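Local coordinates for endo-arabinase (Bacteroides thetaiotaomicron, PDB 5C0P), which probably hydrolyses the O-glycosidic bonds within arabinan chains, as a metal-binding endo-arabinase of glycosyl hydrolase family 43, at residues 214-222 and 233-243; 15-24 and 53-64. One frame throughout, in Å; residues are numbered along the deposited sequence.

In the fold
Glycosyl hydrolases of family 43 fold as five-bladed beta-propellers, and the two contacts illustrate how such blades are built and extended at their edge. Interaction 2 comes first along the chain: it joins strand 19-20 to strands 50-55 and 60-68, on the outer edge of the sheet that runs inward to strand 30-34. Interaction 1 follows much later and lies inside another sheet, where strands 217-224 and 231-238 pair between strands 205-211 and 248-249. Their centres are 32 Å apart and their nearest atoms about 15 Å. Interaction 1 is a buried hairpin whose end approaches the metal ligand His261, whereas interaction 2 is peripheral, far from the magnesium site.

Interaction 1 of 2, residues 214-222 and 233-243; sequences DGKLIMLWS and IGQAVSASGNV
The indole of Trp221 approaches Gly234 obliquely, its CD1 3.8 Å from Gly234 O; beyond the pair, the rings of Phe183 and Trp190 meet the same indole, and NE1 is bonded to Gln249. CG stands between the backbone N and the carbonyl carbon (chi1 63°), which lays the ring beside the glycine backbone. On the other face of the sheet the Gln235 side chain lies alongside Ile218, pointing the same way, and brings OE1 to 3.8 Å from Ile218 CG2; the same oxygen accepts from the N of Phe298. Leu220 packs CD2 on the Gln235 CB at 3.8 Å and also meets Ile233 CG2.

The backbone between these two layers is an antiparallel beta hairpin, the two middle strands of a propeller blade, with Leu217, the selenomethionine Met219 and Trp221 on one face and Ile218, Leu220, Gln235 and Ile233 on the other. Leu217 with Ser238, Met219 with Ala236 and Trp221 with Gly234 are hydrogen-bonded pairs with two N-H...O bonds each. Where strand 233-238 ends, a type I turn from Ser238 to Gly241 turns the chain back, and Ser238 O takes two donors from opposite faces of its plane: Leu217 N at 3.1 Å and Gly241 N at 3.1 Å. A water ties Gly215 O to Gly241 O, while Leu217 reaches CD1 to Val243 CG2 at 4.0 Å. Lys216 lies along the turn, CG 3.5 Å from Ala239 O. At the other end Ser222 OG, 4.0 Å from Ile233 CA, is hydrogen-bonded to Ala232 O and to the backbone N of His261, a ligand of the magnesium ion.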
loop_
_atom_site.group_PDB
_atom_site.type_symbol
_atom_site.label_atom_id
_atom_site.label_comp_id
_atom_site.label_asym_id
_atom_site.label_seq_id
_atom_site.Cartn_x
_atom_site.Cartn_y
_atom_site.Cartn_z
ATOM N N ASP A 214 -12.526 -2.013 18.932
ATOM C CA ASP A 214 -13.241 -3.219 19.343
ATOM C C ASP A 214 -12.701 -4.496 18.686
ATOM O O ASP A 214 -13.249 -5.585 18.878
ATOM C CB ASP A 214 -14.753 -3.087 19.105
ATOM C CG ASP A 214 -15.123 -2.929 17.629
ATOM O OD1 ASP A 214 -14.249 -3.033 16.742
ATOM O OD2 ASP A 214 -16.321 -2.709 17.354
ATOM N N GLY A 215 -11.634 -4.353 17.905
ATOM C CA GLY A 215 -11.005 -5.507 17.287
ATOM C C GLY A 215 -11.497 -5.817 15.885
ATOM O O GLY A 215 -10.907 -6.634 15.184
ATOM N N LYS A 216 -12.586 -5.179 15.469
ATOM C CA LYS A 216 -13.037 -5.365 14.093
ATOM C C LYS A 216 -12.044 -4.737 13.119
ATOM O O LYS A 216 -11.327 -3.794 13.462
ATOM C CB LYS A 216 -14.449 -4.816 13.898
ATOM C CG LYS A 216 -15.441 -5.531 14.789
ATOM C CD LYS A 216 -16.867 -5.062 14.565
ATOM C CE LYS A 216 -17.813 -5.821 15.497
ATOM N NZ LYS A 216 -19.228 -5.433 15.285
ATOM N N LEU A 217 -11.986 -5.286 11.911
ATOM C CA LEU A 217 -11.030 -4.827 10.914
ATOM C C LEU A 217 -11.730 -4.194 9.732
ATOM O O LEU A 217 -12.761 -4.692 9.261
ATOM C CB LEU A 217 -10.176 -5.988 10.400
ATOM C CG LEU A 217 -9.538 -6.899 11.440
ATOM C CD1 LEU A 217 -8.779 -8.015 10.741
ATOM C CD2 LEU A 217 -8.622 -6.089 12.325
ATOM N N ILE A 218 -11.176 -3.075 9.275
ATOM C CA ILE A 218 -11.561 -2.513 7.992
ATOM C C ILE A 218 -10.403 -2.675 7.014
ATOM O O ILE A 218 -9.248 -2.373 7.349
ATOM C CB ILE A 218 -11.902 -1.019 8.115
ATOM C CG1 ILE A 218 -12.984 -0.804 9.171
ATOM C CG2 ILE A 218 -12.354 -0.453 6.764
ATOM C CD1 ILE A 218 -13.277 0.669 9.451
HETATM N N MSE A 219 -10.705 -3.146 5.809
HETATM C CA MSE A 219 -9.705 -3.132 4.748
HETATM C C MSE A 219 -10.077 -2.106 3.711
HETATM O O MSE A 219 -11.220 -2.042 3.255
HETATM C CB MSE A 219 -9.518 -4.486 4.067
HETATM C CG MSE A 219 -8.366 -4.447 3.039
HETATM SE SE MSE A 219 -8.292 -6.033 2.013
HETATM C CE MSE A 219 -7.534 -7.150 3.407
ATOM N N LEU A 220 -9.108 -1.272 3.363
ATOM C CA LEU A 220 -9.236 -0.419 2.193
ATOM C C LEU A 220 -8.517 -1.087 1.034
ATOM O O LEU A 220 -7.513 -1.791 1.220
ATOM C CB LEU A 220 -8.621 0.955 2.454
ATOM C CG LEU A 220 -9.253 1.743 3.601
ATOM C CD1 LEU A 220 -8.518 3.070 3.759
ATOM C CD2 LEU A 220 -10.734 1.975 3.360
ATOM N N TRP A 221 -9.036 -0.879 -0.167
ATOM C CA TRP A 221 -8.389 -1.372 -1.373
ATOM C C TRP A 221 -8.950 -0.614 -2.560
ATOM O O TRP A 221 -9.949 0.091 -2.426
ATOM C CB TRP A 221 -8.589 -2.889 -1.522
ATOM C CG TRP A 221 -10.015 -3.332 -1.680
ATOM C CD1 TRP A 221 -10.980 -3.374 -0.717
ATOM C CD2 TRP A 221 -10.617 -3.832 -2.876
ATOM N NE1 TRP A 221 -12.159 -3.856 -1.248
ATOM C CE2 TRP A 221 -11.957 -4.144 -2.573
ATOM C CE3 TRP A 221 -10.149 -4.039 -4.177
ATOM C CZ2 TRP A 221 -12.840 -4.654 -3.536
ATOM C CZ3 TRP A 221 -11.024 -4.542 -5.129
ATOM C CH2 TRP A 221 -12.352 -4.849 -4.801
ATOM N N SER A 222 -8.312 -0.747 -3.718
ATOM C CA SER A 222 -8.749 0.006 -4.890
ATOM C C SER A 222 -9.053 -0.841 -6.113
ATOM O O SER A 222 -8.447 -1.893 -6.339
ATOM C CB SER A 222 -7.718 1.069 -5.263
ATOM O OG SER A 222 -7.774 2.153 -4.353
ATOM N N ILE A 233 -11.605 4.038 -4.016
ATOM C CA ILE A 233 -11.286 3.347 -2.776
ATOM C C ILE A 233 -12.542 2.636 -2.305
ATOM O O ILE A 233 -13.610 3.265 -2.150
ATOM C CB ILE A 233 -10.876 4.346 -1.679
ATOM C CG1 ILE A 233 -9.758 5.271 -2.181
ATOM C CG2 ILE A 233 -10.470 3.598 -0.410
ATOM C CD1 ILE A 233 -9.575 6.516 -1.310
ATOM N N GLY A 234 -12.429 1.325 -2.106
ATOM C CA GLY A 234 -13.508 0.557 -1.518
ATOM C C GLY A 234 -13.115 0.136 -0.118
ATOM O O GLY A 234 -11.929 0.194 0.263
ATOM N N GLN A 235 -14.103 -0.259 0.671
ATOM C CA GLN A 235 -13.810 -0.780 1.997
ATOM C C GLN A 235 -14.553 -2.085 2.229
ATOM O O GLN A 235 -15.606 -2.331 1.634
ATOM C CB GLN A 235 -14.153 0.243 3.092
ATOM C CG GLN A 235 -15.632 0.530 3.262
ATOM C CD GLN A 235 -15.905 1.542 4.364
ATOM O OE1 GLN A 235 -15.199 1.581 5.381
ATOM N NE2 GLN A 235 -16.928 2.365 4.170
ATOM N N ALA A 236 -13.967 -2.927 3.071
ATOM C CA ALA A 236 -14.589 -4.178 3.484
ATOM C C ALA A 236 -14.376 -4.332 4.973
ATOM O O ALA A 236 -13.388 -3.835 5.515
ATOM C CB ALA A 236 -13.983 -5.352 2.739
ATOM N N VAL A 237 -15.302 -5.007 5.640
ATOM C CA VAL A 237 -15.228 -5.148 7.085
ATOM C C VAL A 237 -15.130 -6.624 7.461
ATOM O O VAL A 237 -15.839 -7.462 6.903
ATOM C CB VAL A 237 -16.461 -4.520 7.773
ATOM C CG1 VAL A 237 -16.471 -4.835 9.266
ATOM C CG2 VAL A 237 -16.476 -3.005 7.550
ATOM N N SER A 238 -14.218 -6.938 8.378
ATOM C CA SER A 238 -14.189 -8.256 9.005
ATOM C C SER A 238 -14.614 -8.096 10.459
ATOM O O SER A 238 -13.799 -7.756 11.324
ATOM C CB SER A 238 -12.800 -8.882 8.919
ATOM O OG SER A 238 -12.790 -10.155 9.552
ATOM N N ALA A 239 -15.896 -8.343 10.714
ATOM C CA ALA A 239 -16.486 -8.163 12.040
ATOM C C ALA A 239 -15.947 -9.184 13.026
ATOM O O ALA A 239 -16.013 -8.983 14.242
ATOM C CB ALA A 239 -17.992 -8.266 11.953
ATOM N N SER A 240 -15.410 -10.278 12.494
ATOM C CA SER A 240 -14.878 -11.352 13.327
ATOM C C SER A 240 -13.554 -10.955 13.965
ATOM O O SER A 240 -13.093 -11.607 14.898
ATOM C CB SER A 240 -14.648 -12.596 12.473
ATOM O OG SER A 240 -13.593 -12.370 11.555
ATOM N N GLY A 241 -12.921 -9.914 13.432
ATOM C CA GLY A 241 -11.581 -9.539 13.859
ATOM C C GLY A 241 -10.504 -10.458 13.298
ATOM O O GLY A 241 -9.336 -10.341 13.652
ATOM N N ASN A 242 -10.897 -11.365 12.412
ATOM C CA ASN A 242 -9.969 -12.291 11.778
ATOM C C ASN A 242 -9.424 -11.675 10.490
ATOM O O ASN A 242 -10.191 -11.230 9.643
ATOM C CB ASN A 242 -10.727 -13.588 11.468
ATOM C CG ASN A 242 -9.818 -14.757 11.117
ATOM O OD1 ASN A 242 -8.683 -14.581 10.685
ATOM N ND2 ASN A 242 -10.344 -15.977 11.265
ATOM N N VAL A 243 -8.101 -11.658 10.324
ATOM C CA VAL A 243 -7.517 -11.158 9.081
ATOM C C VAL A 243 -8.038 -11.943 7.876
ATOM O O VAL A 243 -8.153 -11.403 6.770
ATOM C CB VAL A 243 -5.975 -11.215 9.139
ATOM C CG1 VAL A 243 -5.358 -10.844 7.800
ATOM C CG2 VAL A 243 -5.456 -10.261 10.207
HETATM O O HOH W 1 -8.743 -8.107 15.406
#

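Interaction 2 of 2, residues 15-24 and 53-64; sequences ESFTIPVSSL and YKSKDLSTWKDE
Two carboxylates sit unusually close together here: Glu15 OE2 lies 3.4 Å from Glu64 OE2, their planes 40° apart. Lys54 probably makes this tolerable. Its chain, otherwise extended, bends at chi3 (75°) and brings NZ to both carboxylates: it bonds to Glu15 OE2 at 2.8 Å on the syn lone pair, adds a weak bond to Glu15 OE1, and reaches Glu64 OE2 from above the carboxylate plane. Lys62 NZ gives Glu64 a further, weak bond, completing a salt-bridge network of four residues whose positive charges would be expected to offset the repulsion.

Phe17 is clasped just beside it. Lys62 CD lies over one face of the ring and Lys56 CG over the opposite face, while Lys54 O meets the edge, 3.4 Å from Phe17 CD1. The aliphatic parts of Lys56 and Lys62 thus serve the ring, and the amino groups of Lys54 and Lys62 serve the carboxylates. Next along, Thr18 and Ile19 both face Trp61, a classic beta bulge. Backbone bonds then run both ways between Ile19 and Trp61, followed by Val21 N to Ser59 O at 2.9 Å.

On the Ile19 and Trp61 face of the strand pair, Ile19 CD1 makes a CH-pi contact over the face of the Tyr53 ring, 4.2 Å from its centroid, and Leu24 divides its methyls between two aromatics. Leu24 CD2 touches the edge of Tyr53 in plane, 3.5 Å from Tyr53 CE2; Leu24 CD1 sits over the five-membered ring of Trp61, 4.0 Å from the centroid and 12° off the normal. Ser55 CB covers the other face of the indole, and Val21 CB approaches its edge, 3.6 Å from Trp61 NE1. The short strand 19-20 is an edge strand, added antiparallel outside strand 60-68 of a propeller blade by the N-terminal segment of the chain.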
loop_
_atom_site.group_PDB
_atom_site.type_symbol
_atom_site.label_atom_id
_atom_site.label_comp_id
_atom_site.label_asym_id
_atom_site.label_seq_id
_atom_site.Cartn_x
_atom_site.Cartn_y
_atom_site.Cartn_z
ATOM N N GLU A 15 16.773 23.696 8.734
ATOM C CA GLU A 15 16.095 22.955 7.671
ATOM C C GLU A 15 14.936 23.740 7.087
ATOM O O GLU A 15 14.061 24.196 7.820
ATOM C CB GLU A 15 15.567 21.622 8.204
ATOM C CG GLU A 15 16.614 20.545 8.363
ATOM C CD GLU A 15 16.009 19.168 8.288
ATOM O OE1 GLU A 15 14.914 18.979 8.850
ATOM O OE2 GLU A 15 16.612 18.281 7.654
ATOM N N SER A 16 14.905 23.883 5.764
ATOM C CA SER A 16 13.783 24.569 5.139
ATOM C C SER A 16 12.906 23.593 4.356
ATOM O O SER A 16 13.396 22.661 3.716
ATOM C CB SER A 16 14.251 25.730 4.261
ATOM O OG SER A 16 14.733 25.271 3.019
ATOM N N PHE A 17 11.597 23.807 4.439
ATOM C CA PHE A 17 10.631 22.934 3.800
ATOM C C PHE A 17 9.855 23.794 2.822
ATOM O O PHE A 17 8.937 24.513 3.210
ATOM C CB PHE A 17 9.695 22.337 4.852
ATOM C CG PHE A 17 10.388 21.448 5.854
ATOM C CD1 PHE A 17 10.252 20.075 5.785
ATOM C CD2 PHE A 17 11.178 21.988 6.863
ATOM C CE1 PHE A 17 10.881 19.250 6.706
ATOM C CE2 PHE A 17 11.816 21.169 7.777
ATOM C CZ PHE A 17 11.669 19.802 7.699
ATOM N N THR A 18 10.237 23.726 1.553
ATOM C CA THR A 18 9.767 24.700 0.566
ATOM C C THR A 18 8.830 24.134 -0.497
ATOM O O THR A 18 8.351 24.875 -1.358
ATOM C CB THR A 18 10.950 25.383 -0.148
ATOM O OG1 THR A 18 11.697 24.405 -0.879
ATOM C CG2 THR A 18 11.864 26.064 0.862
ATOM N N ILE A 19 8.578 22.832 -0.442
ATOM C CA ILE A 19 7.745 22.168 -1.440
ATOM C C ILE A 19 6.313 22.053 -0.931
ATOM O O ILE A 19 6.044 21.288 -0.002
ATOM C CB ILE A 19 8.276 20.765 -1.760
ATOM C CG1 ILE A 19 9.717 20.847 -2.267
ATOM C CG2 ILE A 19 7.397 20.084 -2.800
ATOM C CD1 ILE A 19 10.444 19.513 -2.252
ATOM N N PRO A 20 5.386 22.809 -1.538
ATOM C CA PRO A 20 4.004 22.737 -1.048
ATOM C C PRO A 20 3.377 21.389 -1.379
ATOM O O PRO A 20 3.627 20.849 -2.463
ATOM C CB PRO A 20 3.290 23.849 -1.836
ATOM C CG PRO A 20 4.385 24.694 -2.433
ATOM C CD PRO A 20 5.542 23.783 -2.633
ATOM N N VAL A 21 2.566 20.851 -0.468
ATOM C CA VAL A 21 1.917 19.561 -0.707
ATOM C C VAL A 21 1.086 19.582 -2.005
ATOM O O VAL A 21 1.011 18.575 -2.712
ATOM C CB VAL A 21 1.082 19.111 0.529
ATOM C CG1 VAL A 21 -0.067 20.087 0.811
ATOM C CG2 VAL A 21 0.583 17.672 0.370
ATOM N N SER A 22 0.524 20.738 -2.343
ATOM C CA SER A 22 -0.299 20.864 -3.547
ATOM C C SER A 22 0.517 20.684 -4.836
ATOM O O SER A 22 -0.046 20.411 -5.900
ATOM C CB SER A 22 -1.026 22.209 -3.560
ATOM O OG SER A 22 -0.104 23.283 -3.545
ATOM N N SER A 23 1.838 20.819 -4.736
ATOM C CA SER A 23 2.699 20.740 -5.916
ATOM C C SER A 23 3.226 19.326 -6.164
ATOM O O SER A 23 3.831 19.055 -7.206
ATOM C CB SER A 23 3.877 21.708 -5.782
ATOM O OG SER A 23 4.884 21.135 -4.965
ATOM N N LEU A 24 3.005 18.428 -5.208
ATOM C CA LEU A 24 3.501 17.064 -5.339
ATOM C C LEU A 24 2.758 16.336 -6.452
ATOM O O LEU A 24 1.540 16.445 -6.571
ATOM C CB LEU A 24 3.345 16.298 -4.024
ATOM C CG LEU A 24 4.157 16.850 -2.850
ATOM C CD1 LEU A 24 3.900 16.033 -1.591
ATOM C CD2 LEU A 24 5.638 16.857 -3.191
ATOM N N TYR A 53 10.646 12.385 0.566
ATOM C CA TYR A 53 10.430 13.743 1.046
ATOM C C TYR A 53 10.035 13.673 2.512
ATOM O O TYR A 53 9.493 12.669 2.962
ATOM C CB TYR A 53 9.314 14.425 0.255
ATOM C CG TYR A 53 9.669 14.876 -1.157
ATOM C CD1 TYR A 53 10.918 14.622 -1.729
ATOM C CD2 TYR A 53 8.751 15.591 -1.908
ATOM C CE1 TYR A 53 11.223 15.068 -3.029
ATOM C CE2 TYR A 53 9.048 16.032 -3.191
ATOM C CZ TYR A 53 10.279 15.773 -3.744
ATOM O OH TYR A 53 10.539 16.228 -5.025
ATOM N N LYS A 54 10.292 14.750 3.246
ATOM C CA LYS A 54 10.074 14.781 4.687
ATOM C C LYS A 54 9.289 16.038 5.039
ATOM O O LYS A 54 9.412 17.052 4.355
ATOM C CB LYS A 54 11.429 14.813 5.391
ATOM C CG LYS A 54 11.396 14.739 6.910
ATOM C CD LYS A 54 12.820 14.782 7.482
ATOM C CE LYS A 54 13.434 16.173 7.417
ATOM N NZ LYS A 54 14.831 16.203 7.953
ATOM N N SER A 55 8.480 15.969 6.097
ATOM C CA SER A 55 7.633 17.102 6.484
ATOM C C SER A 55 7.401 17.141 7.988
ATOM O O SER A 55 7.310 16.093 8.628
ATOM C CB SER A 55 6.280 17.016 5.784
ATOM O OG SER A 55 5.474 18.144 6.094
ATOM N N LYS A 56 7.306 18.346 8.552
ATOM C CA LYS A 56 6.936 18.498 9.952
ATOM C C LYS A 56 5.429 18.408 10.151
ATOM O O LYS A 56 4.982 18.110 11.253
ATOM C CB LYS A 56 7.402 19.848 10.511
ATOM C CG LYS A 56 8.904 20.053 10.587
ATOM C CD LYS A 56 9.189 21.492 11.015
ATOM C CE LYS A 56 10.662 21.774 11.252
ATOM N NZ LYS A 56 10.833 23.178 11.742
ATOM N N ASP A 57 4.651 18.690 9.102
ATOM C CA ASP A 57 3.224 18.953 9.304
ATOM C C ASP A 57 2.285 18.494 8.195
ATOM O O ASP A 57 1.074 18.743 8.285
ATOM C CB ASP A 57 2.991 20.446 9.567
ATOM C CG ASP A 57 3.416 21.340 8.393
ATOM O OD1 ASP A 57 3.853 20.818 7.344
ATOM O OD2 ASP A 57 3.295 22.579 8.523
ATOM N N LEU A 58 2.853 17.853 7.171
ATOM C CA LEU A 58 2.142 17.367 5.973
ATOM C C LEU A 58 1.838 18.453 4.941
ATOM O O LEU A 58 1.401 18.150 3.825
ATOM C CB LEU A 58 0.862 16.586 6.328
ATOM C CG LEU A 58 1.053 15.400 7.279
ATOM C CD1 LEU A 58 -0.311 14.945 7.796
ATOM C CD2 LEU A 58 1.757 14.276 6.554
ATOM N N SER A 59 2.097 19.709 5.298
ATOM C CA SER A 59 1.761 20.838 4.433
ATOM C C SER A 59 2.920 21.273 3.539
ATOM O O SER A 59 2.734 21.499 2.340
ATOM C CB SER A 59 1.265 22.024 5.262
ATOM O OG SER A 59 0.927 23.114 4.421
ATOM N N THR A 60 4.113 21.393 4.114
ATOM C CA THR A 60 5.290 21.729 3.320
ATOM C C THR A 60 6.349 20.645 3.473
ATOM O O THR A 60 6.522 20.076 4.559
ATOM C CB THR A 60 5.878 23.107 3.683
ATOM O OG1 THR A 60 6.220 23.123 5.073
ATOM C CG2 THR A 60 4.865 24.217 3.403
ATOM N N TRP A 61 7.059 20.372 2.379
ATOM C CA TRP A 61 7.934 19.211 2.290
ATOM C C TRP A 61 9.363 19.582 1.923
ATOM O O TRP A 61 9.616 20.646 1.338
ATOM C CB TRP A 61 7.362 18.212 1.272
ATOM C CG TRP A 61 6.041 17.661 1.718
ATOM C CD1 TRP A 61 4.814 18.262 1.612
ATOM C CD2 TRP A 61 5.826 16.416 2.388
ATOM N NE1 TRP A 61 3.848 17.449 2.169
ATOM C CE2 TRP A 61 4.444 16.314 2.654
ATOM C CE3 TRP A 61 6.674 15.380 2.799
ATOM C CZ2 TRP A 61 3.884 15.203 3.304
ATOM C CZ3 TRP A 61 6.122 14.281 3.446
ATOM C CH2 TRP A 61 4.740 14.200 3.691
ATOM N N LYS A 62 10.290 18.693 2.272
ATOM C CA LYS A 62 11.705 18.862 1.961
ATOM C C LYS A 62 12.234 17.605 1.280
ATOM O O LYS A 62 11.923 16.486 1.694
ATOM C CB LYS A 62 12.490 19.113 3.255
ATOM C CG LYS A 62 13.992 19.236 3.081
ATOM C CD LYS A 62 14.679 19.290 4.440
ATOM C CE LYS A 62 16.181 19.418 4.295
ATOM N NZ LYS A 62 16.725 18.395 3.370
ATOM N N ASP A 63 13.023 17.789 0.232
ATOM C CA ASP A 63 13.651 16.679 -0.470
ATOM C C ASP A 63 14.796 16.121 0.368
ATOM O O ASP A 63 15.731 16.848 0.723
ATOM C CB ASP A 63 14.173 17.175 -1.823
ATOM C CG ASP A 63 14.874 16.092 -2.630
ATOM O OD1 ASP A 63 14.639 14.889 -2.394
ATOM O OD2 ASP A 63 15.666 16.461 -3.525
ATOM N N GLU A 64 14.709 14.832 0.690
ATOM C CA GLU A 64 15.764 14.147 1.431
ATOM C C GLU A 64 16.508 13.127 0.569
ATOM O O GLU A 64 17.245 12.289 1.080
ATOM C CB GLU A 64 15.196 13.474 2.683
ATOM C CG GLU A 64 14.838 14.448 3.799
ATOM C CD GLU A 64 16.053 15.080 4.456
ATOM O OE1 GLU A 64 17.190 14.614 4.224
ATOM O OE2 GLU A 64 15.871 16.053 5.212
HETATM O O HOH W 2 7.784 25.343 5.989
#